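Local coordinates for CIR protein (Plasmodium chabaudi chabaudi, PDB 6ZYV) that is of unknown function but belongs to the variant PIR (Cir/Yir/Bir) family of the malaria parasite, with an ectodomain probably held at a membrane by a predicted transmembrane helix, at residues 146-157 / 205-215; 195-203 / 234-242. The protein carries 5 engineered substitutions. One frame throughout, in Å; residues are numbered along the deposited sequence.

Interaction 1 (146-157 / 205-215). Engineered in segment 146-157: Ala-152 (natural residue Ser).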
loop_
_atom_site.group_PDB
_atom_site.type_symbol
_atom_site.label_atom_id
_atom_site.label_comp_id
_atom_site.label_asym_id
_atom_site.label_seq_id
_atom_site.Cartn_x
_atom_site.Cartn_y
_atom_site.Cartn_z
ATOM N N LEU A 146 -6.324 2.648 12.557
ATOM C CA LEU A 146 -4.910 2.937 12.594
ATOM C C LEU A 146 -4.577 4.111 11.681
ATOM O O LEU A 146 -3.766 4.934 12.071
ATOM C CB LEU A 146 -4.092 1.721 12.185
ATOM C CG LEU A 146 -3.856 0.715 13.286
ATOM C CD1 LEU A 146 -3.253 -0.553 12.717
ATOM C CD2 LEU A 146 -3.022 1.334 14.455
ATOM N N MET A 147 -5.197 4.208 10.502
ATOM C CA MET A 147 -4.955 5.343 9.606
ATOM C C MET A 147 -5.420 6.641 10.232
ATOM O O MET A 147 -4.732 7.650 10.102
ATOM C CB MET A 147 -5.571 5.130 8.207
ATOM C CG MET A 147 -5.073 3.864 7.504
ATOM S SD MET A 147 -3.346 3.879 6.990
ATOM C CE MET A 147 -2.563 3.001 8.330
ATOM N N ASN A 148 -6.559 6.607 10.959
ATOM C CA ASN A 148 -7.105 7.758 11.661
ATOM C C ASN A 148 -6.276 8.136 12.868
ATOM O O ASN A 148 -6.089 9.313 13.115
ATOM C CB ASN A 148 -8.564 7.515 12.064
ATOM C CG ASN A 148 -9.508 7.843 10.944
ATOM O OD1 ASN A 148 -9.960 8.992 10.826
ATOM N ND2 ASN A 148 -9.785 6.864 10.081
ATOM N N MET A 149 -5.758 7.152 13.605
ATOM C CA MET A 149 -4.906 7.408 14.774
ATOM C C MET A 149 -3.580 8.079 14.384
ATOM O O MET A 149 -3.001 8.818 15.175
ATOM C CB MET A 149 -4.599 6.100 15.521
ATOM C CG MET A 149 -5.778 5.492 16.296
ATOM S SD MET A 149 -6.757 6.625 17.300
ATOM C CE MET A 149 -8.057 5.476 17.949
ATOM N N ASN A 150 -3.101 7.821 13.167
ATOM C CA ASN A 150 -1.851 8.355 12.648
ATOM C C ASN A 150 -2.108 9.366 11.512
ATOM O O ASN A 150 -1.176 9.631 10.767
ATOM C CB ASN A 150 -1.029 7.181 12.048
ATOM C CG ASN A 150 -0.470 6.196 13.060
ATOM O OD1 ASN A 150 0.408 6.525 13.855
ATOM N ND2 ASN A 150 -0.944 4.965 13.032
ATOM N N LYS A 151 -3.356 9.891 11.337
ATOM C CA LYS A 151 -3.735 10.726 10.188
ATOM C C LYS A 151 -2.762 11.868 9.898
ATOM O O LYS A 151 -2.458 12.095 8.726
ATOM C CB LYS A 151 -5.180 11.231 10.266
ATOM C CG LYS A 151 -5.527 12.105 11.458
ATOM C CD LYS A 151 -6.954 12.622 11.318
ATOM C CE LYS A 151 -7.517 13.145 12.607
ATOM N NZ LYS A 151 -8.073 12.044 13.440
ATOM N N ALA A 152 -2.222 12.528 10.939
ATOM C CA ALA A 152 -1.250 13.600 10.745
ATOM C C ALA A 152 0.065 13.160 10.066
ATOM O O ALA A 152 0.624 13.950 9.317
ATOM C CB ALA A 152 -0.952 14.294 12.063
ATOM N N ILE A 153 0.532 11.908 10.274
ATOM C CA ILE A 153 1.766 11.451 9.656
ATOM C C ILE A 153 1.563 10.529 8.457
ATOM O O ILE A 153 2.526 10.306 7.732
ATOM C CB ILE A 153 2.774 10.812 10.659
ATOM C CG1 ILE A 153 2.128 9.821 11.625
ATOM C CG2 ILE A 153 3.509 11.854 11.480
ATOM C CD1 ILE A 153 2.382 8.449 11.323
ATOM N N ILE A 154 0.370 9.957 8.255
ATOM C CA ILE A 154 0.163 8.991 7.161
ATOM C C ILE A 154 0.651 9.506 5.763
ATOM O O ILE A 154 1.399 8.758 5.127
ATOM C CB ILE A 154 -1.283 8.419 7.124
ATOM C CG1 ILE A 154 -1.489 7.435 8.301
ATOM C CG2 ILE A 154 -1.590 7.713 5.790
ATOM C CD1 ILE A 154 -0.481 6.248 8.334
ATOM N N PRO A 155 0.324 10.728 5.270
ATOM C CA PRO A 155 0.857 11.156 3.953
ATOM C C PRO A 155 2.391 11.166 3.854
ATOM O O PRO A 155 2.929 10.701 2.868
ATOM C CB PRO A 155 0.265 12.554 3.769
ATOM C CG PRO A 155 -0.960 12.552 4.599
ATOM C CD PRO A 155 -0.583 11.756 5.822
ATOM N N LYS A 156 3.090 11.642 4.885
ATOM C CA LYS A 156 4.557 11.653 4.912
ATOM C C LYS A 156 5.127 10.241 5.103
ATOM O O LYS A 156 6.158 9.912 4.525
ATOM C CB LYS A 156 5.083 12.618 5.991
ATOM C CG LYS A 156 4.800 14.063 5.632
ATOM C CD LYS A 156 5.117 15.058 6.769
ATOM C CE LYS A 156 4.473 16.419 6.530
ATOM N NZ LYS A 156 4.798 17.429 7.594
ATOM N N PHE A 157 4.439 9.392 5.865
ATOM C CA PHE A 157 4.857 8.007 6.068
ATOM C C PHE A 157 4.792 7.256 4.730
ATOM O O PHE A 157 5.679 6.452 4.414
ATOM C CB PHE A 157 3.958 7.346 7.145
ATOM C CG PHE A 157 4.215 5.887 7.405
ATOM C CD1 PHE A 157 5.124 5.482 8.373
ATOM C CD2 PHE A 157 3.559 4.914 6.679
ATOM C CE1 PHE A 157 5.346 4.130 8.620
ATOM C CE2 PHE A 157 3.793 3.564 6.922
ATOM C CZ PHE A 157 4.696 3.183 7.877
ATOM N N ASP A 205 4.873 4.833 20.443
ATOM C CA ASP A 205 3.433 5.040 20.456
ATOM C C ASP A 205 2.742 3.776 19.885
ATOM O O ASP A 205 3.207 3.244 18.898
ATOM C CB ASP A 205 3.116 6.308 19.635
ATOM C CG ASP A 205 1.667 6.500 19.248
ATOM O OD1 ASP A 205 0.812 6.533 20.150
ATOM O OD2 ASP A 205 1.388 6.621 18.030
ATOM N N SER A 206 1.672 3.285 20.540
ATOM C CA SER A 206 0.921 2.093 20.170
ATOM C C SER A 206 0.535 2.068 18.711
ATOM O O SER A 206 0.707 1.033 18.064
ATOM C CB SER A 206 -0.354 1.954 21.001
ATOM O OG SER A 206 -0.112 1.809 22.389
ATOM N N SER A 207 -0.003 3.201 18.200
ATOM C CA SER A 207 -0.471 3.342 16.823
ATOM C C SER A 207 0.658 3.344 15.846
ATOM O O SER A 207 0.492 2.823 14.736
ATOM C CB SER A 207 -1.244 4.647 16.659
ATOM O OG SER A 207 -2.390 4.587 17.484
ATOM N N TYR A 208 1.776 4.002 16.204
ATOM C CA TYR A 208 2.897 4.039 15.292
ATOM C C TYR A 208 3.504 2.630 15.156
ATOM O O TYR A 208 3.795 2.208 14.045
ATOM C CB TYR A 208 3.940 5.071 15.691
ATOM C CG TYR A 208 4.971 5.223 14.596
ATOM C CD1 TYR A 208 4.674 5.916 13.425
ATOM C CD2 TYR A 208 6.207 4.586 14.683
ATOM C CE1 TYR A 208 5.581 5.982 12.374
ATOM C CE2 TYR A 208 7.130 4.663 13.648
ATOM C CZ TYR A 208 6.809 5.363 12.493
ATOM O OH TYR A 208 7.678 5.440 11.438
ATOM N N LYS A 209 3.571 1.861 16.280
ATOM C CA LYS A 209 4.108 0.490 16.337
ATOM C C LYS A 209 3.397 -0.477 15.395
ATOM O O LYS A 209 3.992 -1.481 14.967
ATOM C CB LYS A 209 4.094 -0.084 17.784
ATOM C CG LYS A 209 5.179 0.429 18.780
ATOM C CD LYS A 209 4.564 0.564 20.236
ATOM C CE LYS A 209 5.059 -0.311 21.382
ATOM N NZ LYS A 209 4.357 -0.031 22.681
ATOM N N GLN A 210 2.120 -0.198 15.072
ATOM C CA GLN A 210 1.356 -1.052 14.179
ATOM C C GLN A 210 1.533 -0.709 12.710
ATOM O O GLN A 210 1.207 -1.549 11.871
ATOM C CB GLN A 210 -0.123 -1.078 14.550
ATOM C CG GLN A 210 -0.416 -1.798 15.846
ATOM C CD GLN A 210 -1.795 -2.420 15.838
ATOM O OE1 GLN A 210 -2.665 -2.048 16.627
ATOM N NE2 GLN A 210 -2.032 -3.378 14.939
ATOM N N ILE A 211 2.000 0.508 12.366
ATOM C CA ILE A 211 2.275 0.818 10.939
ATOM C C ILE A 211 3.774 0.640 10.612
ATOM O O ILE A 211 4.115 0.288 9.497
ATOM C CB ILE A 211 1.718 2.180 10.470
ATOM C CG1 ILE A 211 2.407 3.344 11.200
ATOM C CG2 ILE A 211 0.233 2.201 10.713
ATOM C CD1 ILE A 211 2.058 4.715 10.650
ATOM N N LEU A 212 4.654 0.837 11.612
ATOM C CA LEU A 212 6.086 0.633 11.485
ATOM C C LEU A 212 6.493 -0.714 10.794
ATOM O O LEU A 212 7.360 -0.650 9.929
ATOM C CB LEU A 212 6.758 0.785 12.856
ATOM C CG LEU A 212 8.269 0.587 12.924
ATOM C CD1 LEU A 212 8.995 1.494 11.943
ATOM C CD2 LEU A 212 8.772 0.830 14.350
ATOM N N PRO A 213 5.884 -1.902 11.076
ATOM C CA PRO A 213 6.308 -3.138 10.373
ATOM C C PRO A 213 6.343 -3.085 8.842
ATOM O O PRO A 213 7.111 -3.820 8.245
ATOM C CB PRO A 213 5.315 -4.191 10.867
ATOM C CG PRO A 213 4.963 -3.710 12.233
ATOM C CD PRO A 213 4.858 -2.210 12.088
ATOM N N ILE A 214 5.564 -2.218 8.207
ATOM C CA ILE A 214 5.596 -2.040 6.752
ATOM C C ILE A 214 7.037 -1.640 6.305
ATOM O O ILE A 214 7.595 -2.216 5.360
ATOM C CB ILE A 214 4.582 -0.920 6.360
ATOM C CG1 ILE A 214 3.119 -1.347 6.591
ATOM C CG2 ILE A 214 4.815 -0.422 4.940
ATOM C CD1 ILE A 214 2.136 -0.156 6.661
ATOM N N LEU A 215 7.637 -0.674 7.030
ATOM C CA LEU A 215 8.975 -0.213 6.714
ATOM C C LEU A 215 10.046 -1.091 7.329
ATOM O O LEU A 215 11.047 -1.328 6.658
ATOM C CB LEU A 215 9.167 1.233 7.204
ATOM C CG LEU A 215 8.175 2.264 6.699
ATOM C CD1 LEU A 215 8.482 3.641 7.301
ATOM C CD2 LEU A 215 8.164 2.323 5.180
HETATM O O HOH W 1 1.258 8.429 15.425
#
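Phe-157 and Ile-211 form the apolar heart of this meeting of two helix-to-helix turns. CD1 of Ile-211 lies over the middle of the phenyl face, 3.9 Å from the ring centroid and 9° off its normal, a CH-pi contact. Phe-157 is a knob among Tyr-208, Ile-211, Ile-214 and Leu-215: its CG stands anti to the backbone N (chi1 176°), which carries the ring across into that hole, with the hydroxyl of Tyr-208 in the ring plane at the edge and hydrogen-bonded to Tyr-192 OH of helix 181-198. The same Ile-211 methyl is packed by the CD1 atoms of Ile-153 and Ile-154, while Ile-211 CG2 meets Met-147 CE at 3.8 Å. Helix 81-101 backs Met-147 through Ile-92 and Ile-214 through Tyr-90. Farther along, Leu-146 straddles the side chain of Gln-210 at about a right angle, its CD1 3.7 Å from Gln-210 CB.

The polar part centres on Asn-150, the first residue past helix 134-149. Its ND2 gives one nearly straight bond to Ser-207 O (3.1 Å, 168°), striking that carbonyl from above its plane, and a more bent one to Leu-146 O at 3.0 Å. Leu-146 O also takes Asn-150 N, from the opposite face. On the other branch, OD1 receives a water at 2.6 Å that also donates to Asp-205 OD2, the oxygen that caps helix 206-211 by accepting from Tyr-208 N.

With both amide branches engaged, the buried Asn-150 side chain is fixed in its rotation, and its bonds tie the end of one helix to the first turn of another beside a hydrophobic core.

Interaction 2 (195-203 / 234-242)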
loop_
_atom_site.group_PDB
_atom_site.type_symbol
_atom_site.label_atom_id
_atom_site.label_comp_id
_atom_site.label_asym_id
_atom_site.label_seq_id
_atom_site.Cartn_x
_atom_site.Cartn_y
_atom_site.Cartn_z
ATOM N N PHE A 195 12.196 12.035 8.795
ATOM C CA PHE A 195 10.748 11.915 8.956
ATOM C C PHE A 195 10.379 11.822 10.472
ATOM O O PHE A 195 9.427 12.458 10.911
ATOM C CB PHE A 195 10.221 10.706 8.155
ATOM C CG PHE A 195 8.875 10.179 8.592
ATOM C CD1 PHE A 195 7.703 10.819 8.213
ATOM C CD2 PHE A 195 8.787 9.072 9.420
ATOM C CE1 PHE A 195 6.480 10.363 8.660
ATOM C CE2 PHE A 195 7.562 8.618 9.876
ATOM C CZ PHE A 195 6.417 9.257 9.492
ATOM N N LEU A 196 11.131 11.031 11.249
ATOM C CA LEU A 196 10.885 10.866 12.679
ATOM C C LEU A 196 11.116 12.177 13.422
ATOM O O LEU A 196 10.310 12.552 14.280
ATOM C CB LEU A 196 11.776 9.756 13.269
ATOM C CG LEU A 196 11.562 8.338 12.717
ATOM C CD1 LEU A 196 12.572 7.333 13.324
ATOM C CD2 LEU A 196 10.132 7.876 12.949
ATOM N N ASN A 197 12.219 12.877 13.078
ATOM C CA ASN A 197 12.621 14.150 13.678
ATOM C C ASN A 197 11.677 15.281 13.307
ATOM O O ASN A 197 11.193 15.950 14.193
ATOM C CB ASN A 197 14.070 14.509 13.309
ATOM C CG ASN A 197 15.098 13.524 13.800
ATOM O OD1 ASN A 197 14.772 12.557 14.484
ATOM N ND2 ASN A 197 16.367 13.723 13.466
ATOM N N ASP A 198 11.391 15.492 12.030
ATOM C CA ASP A 198 10.525 16.572 11.581
ATOM C C ASP A 198 9.107 16.451 12.107
ATOM O O ASP A 198 8.468 17.463 12.377
ATOM C CB ASP A 198 10.461 16.627 10.046
ATOM C CG ASP A 198 11.721 17.084 9.338
ATOM O OD1 ASP A 198 12.698 17.475 10.038
ATOM O OD2 ASP A 198 11.738 17.044 8.089
ATOM N N ASN A 199 8.604 15.231 12.227
ATOM C CA ASN A 199 7.238 15.023 12.682
ATOM C C ASN A 199 7.109 14.680 14.155
ATOM O O ASN A 199 6.019 14.336 14.575
ATOM C CB ASN A 199 6.568 13.982 11.819
ATOM C CG ASN A 199 6.484 14.444 10.379
ATOM O OD1 ASN A 199 5.619 15.233 10.013
ATOM N ND2 ASN A 199 7.400 13.996 9.540
ATOM N N ASN A 200 8.200 14.747 14.938
ATOM C CA ASN A 200 8.192 14.447 16.378
ATOM C C ASN A 200 7.563 13.066 16.647
ATOM O O ASN A 200 6.682 12.934 17.502
ATOM C CB ASN A 200 7.441 15.533 17.153
ATOM C CG ASN A 200 7.869 15.622 18.601
ATOM O OD1 ASN A 200 8.994 15.278 18.963
ATOM N ND2 ASN A 200 6.976 16.068 19.450
ATOM N N VAL A 201 7.959 12.068 15.866
ATOM C CA VAL A 201 7.395 10.745 16.000
ATOM C C VAL A 201 7.971 10.031 17.203
ATOM O O VAL A 201 9.196 9.961 17.386
ATOM C CB VAL A 201 7.534 9.920 14.701
ATOM C CG1 VAL A 201 6.999 8.501 14.896
ATOM C CG2 VAL A 201 6.855 10.628 13.518
ATOM N N ASP A 202 7.071 9.565 18.060
ATOM C CA ASP A 202 7.404 8.735 19.199
ATOM C C ASP A 202 7.246 7.307 18.620
ATOM O O ASP A 202 6.122 6.856 18.396
ATOM C CB ASP A 202 6.393 8.993 20.326
ATOM C CG ASP A 202 6.558 8.140 21.571
ATOM O OD1 ASP A 202 7.472 7.287 21.594
ATOM O OD2 ASP A 202 5.781 8.339 22.531
ATOM N N THR A 203 8.370 6.628 18.331
ATOM C CA THR A 203 8.325 5.275 17.764
ATOM C C THR A 203 7.761 4.224 18.743
ATOM O O THR A 203 7.441 3.115 18.308
ATOM C CB THR A 203 9.683 4.870 17.215
ATOM O OG1 THR A 203 10.618 4.774 18.296
ATOM C CG2 THR A 203 10.191 5.835 16.164
ATOM N N PHE A 234 25.027 -2.812 5.446
ATOM C CA PHE A 234 23.907 -1.889 5.358
ATOM C C PHE A 234 23.620 -1.253 6.702
ATOM O O PHE A 234 23.755 -1.907 7.734
ATOM C CB PHE A 234 22.666 -2.607 4.801
ATOM C CG PHE A 234 22.771 -2.925 3.329
ATOM C CD1 PHE A 234 22.332 -2.024 2.379
ATOM C CD2 PHE A 234 23.293 -4.133 2.895
ATOM C CE1 PHE A 234 22.416 -2.322 1.024
ATOM C CE2 PHE A 234 23.374 -4.431 1.530
ATOM C CZ PHE A 234 22.954 -3.513 0.608
ATOM N N PRO A 235 23.252 0.040 6.717
ATOM C CA PRO A 235 22.928 0.678 7.992
ATOM C C PRO A 235 21.616 0.118 8.560
ATOM O O PRO A 235 20.726 -0.301 7.813
ATOM C CB PRO A 235 22.791 2.170 7.611
ATOM C CG PRO A 235 22.342 2.142 6.206
ATOM C CD PRO A 235 23.009 0.950 5.577
ATOM N N PRO A 236 21.484 0.099 9.892
ATOM C CA PRO A 236 20.220 -0.356 10.485
ATOM C C PRO A 236 19.135 0.723 10.371
ATOM O O PRO A 236 19.433 1.913 10.276
ATOM C CB PRO A 236 20.588 -0.599 11.947
ATOM C CG PRO A 236 21.688 0.412 12.221
ATOM C CD PRO A 236 22.436 0.587 10.916
ATOM N N LEU A 237 17.873 0.307 10.386
ATOM C CA LEU A 237 16.763 1.239 10.321
ATOM C C LEU A 237 16.695 2.021 11.638
ATOM O O LEU A 237 16.746 1.410 12.702
ATOM C CB LEU A 237 15.452 0.481 10.110
ATOM C CG LEU A 237 14.256 1.375 9.823
ATOM C CD1 LEU A 237 14.309 1.905 8.417
ATOM C CD2 LEU A 237 12.966 0.649 10.071
ATOM N N PRO A 238 16.616 3.370 11.570
ATOM C CA PRO A 238 16.505 4.185 12.794
ATOM C C PRO A 238 15.400 3.726 13.763
ATOM O O PRO A 238 14.347 3.275 13.320
ATOM C CB PRO A 238 16.202 5.578 12.252
ATOM C CG PRO A 238 16.767 5.573 10.875
ATOM C CD PRO A 238 16.585 4.202 10.356
ATOM N N THR A 239 15.667 3.766 15.082
ATOM C CA THR A 239 14.692 3.279 16.065
ATOM C C THR A 239 13.905 4.367 16.777
ATOM O O THR A 239 12.874 4.071 17.385
ATOM C CB THR A 239 15.362 2.364 17.108
ATOM O OG1 THR A 239 16.235 3.135 17.922
ATOM C CG2 THR A 239 16.128 1.225 16.490
ATOM N N THR A 240 14.406 5.606 16.772
ATOM C CA THR A 240 13.771 6.692 17.505
ATOM C C THR A 240 14.062 8.048 16.874
ATOM O O THR A 240 14.974 8.162 16.055
ATOM C CB THR A 240 14.307 6.667 18.971
ATOM O OG1 THR A 240 13.796 7.787 19.691
ATOM C CG2 THR A 240 15.825 6.710 19.041
ATOM N N LYS A 241 13.311 9.093 17.277
ATOM C CA LYS A 241 13.643 10.452 16.862
ATOM C C LYS A 241 14.980 10.845 17.557
ATOM O O LYS A 241 15.346 10.297 18.600
ATOM C CB LYS A 241 12.513 11.467 17.135
ATOM C CG LYS A 241 12.310 11.847 18.593
ATOM C CD LYS A 241 10.985 12.564 18.798
ATOM C CE LYS A 241 10.673 12.730 20.273
ATOM N NZ LYS A 241 9.214 12.960 20.523
ATOM N N THR A 242 15.724 11.734 16.922
ATOM C CA THR A 242 17.062 12.177 17.284
ATOM C C THR A 242 17.090 13.701 17.369
ATOM O O THR A 242 17.745 14.252 18.258
ATOM C CB THR A 242 18.025 11.561 16.230
ATOM O OG1 THR A 242 18.452 10.266 16.667
ATOM C CG2 THR A 242 19.211 12.430 15.886
HETATM O O HOH W 2 10.788 8.208 18.760
#
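Pro-238 opens the contact from the C-terminal tail: its CB rests 4.2 Å from CD1 of Leu-196, a light apolar touch on the last turns of helix 181-198. At Thr-239 the backbone takes over. Its carbonyl O accepts a hydrogen bond from Thr-203 OG1 in the carbonyl plane; the modelled 2.5 Å is shorter than usual and its exact value doubtful. A chi1 of 65° points that hydroxyl at Thr-239 O, while the methyl CG2 passes close to the same oxygen.

Thr-240 presents its main chain to the helix, its O lying 3.7 Å from Leu-196 CD1 and also accepting from Gln-193 NE2. The Thr-240 hydroxyl reaches forward to the carbonyl O of the next residue, Lys-241.

The part of the chain that receives the tail is a Schellman motif closing helix 181-198. Val-201 N returns to Leu-196 O, a weak bond joins Asn-200 N to Asn-197 O, and Asn-200 takes the positive-phi C-prime position. Asn-199 adds a side-chain bond from ND2 to Phe-195 O, on a lone pair in the carbonyl plane.

Lys-241 lies along this helix end. Beyond CG its chain is extended, running past the carbonyl of Val-201, with CD 3.5 Å from Val-201 O, until NZ reaches Asn-200 OD1 at 2.8 Å from above the amide plane. Its backbone N donates to a water that in turn donates to Val-201 O and accepts from Thr-203 N, stitching three main-chain groups together. Last comes Thr-242, whose N makes a nearly straight bond to Asn-197 OD1 (2.7 Å, 167°), approaching from above the amide plane of Asn-197, whose OD1 also accepts from the same Gln-193 NE2.

In the fold
The two contacts illustrate two ways in which an all-helical ectodomain is held together: interaction 1 packs two interhelical turns against each other, and interaction 2 lays the C-terminal tail on the end of helix 181-198. The centres of interactions 1 and 2 are about 13 Å apart. Their segments alternate along the chain, and a single residue separates 195-203 from 205-215. They also touch: Phe-195 CE1 comes within 3.6 Å of Phe-157 N, and Phe-195 CE2 lies 3.5 Å from Tyr-208 OH. The centre of interaction 1 lies about 13 Å, and that of interaction 2 about 21 Å, from the centre of the chain; the latter is a surface contact.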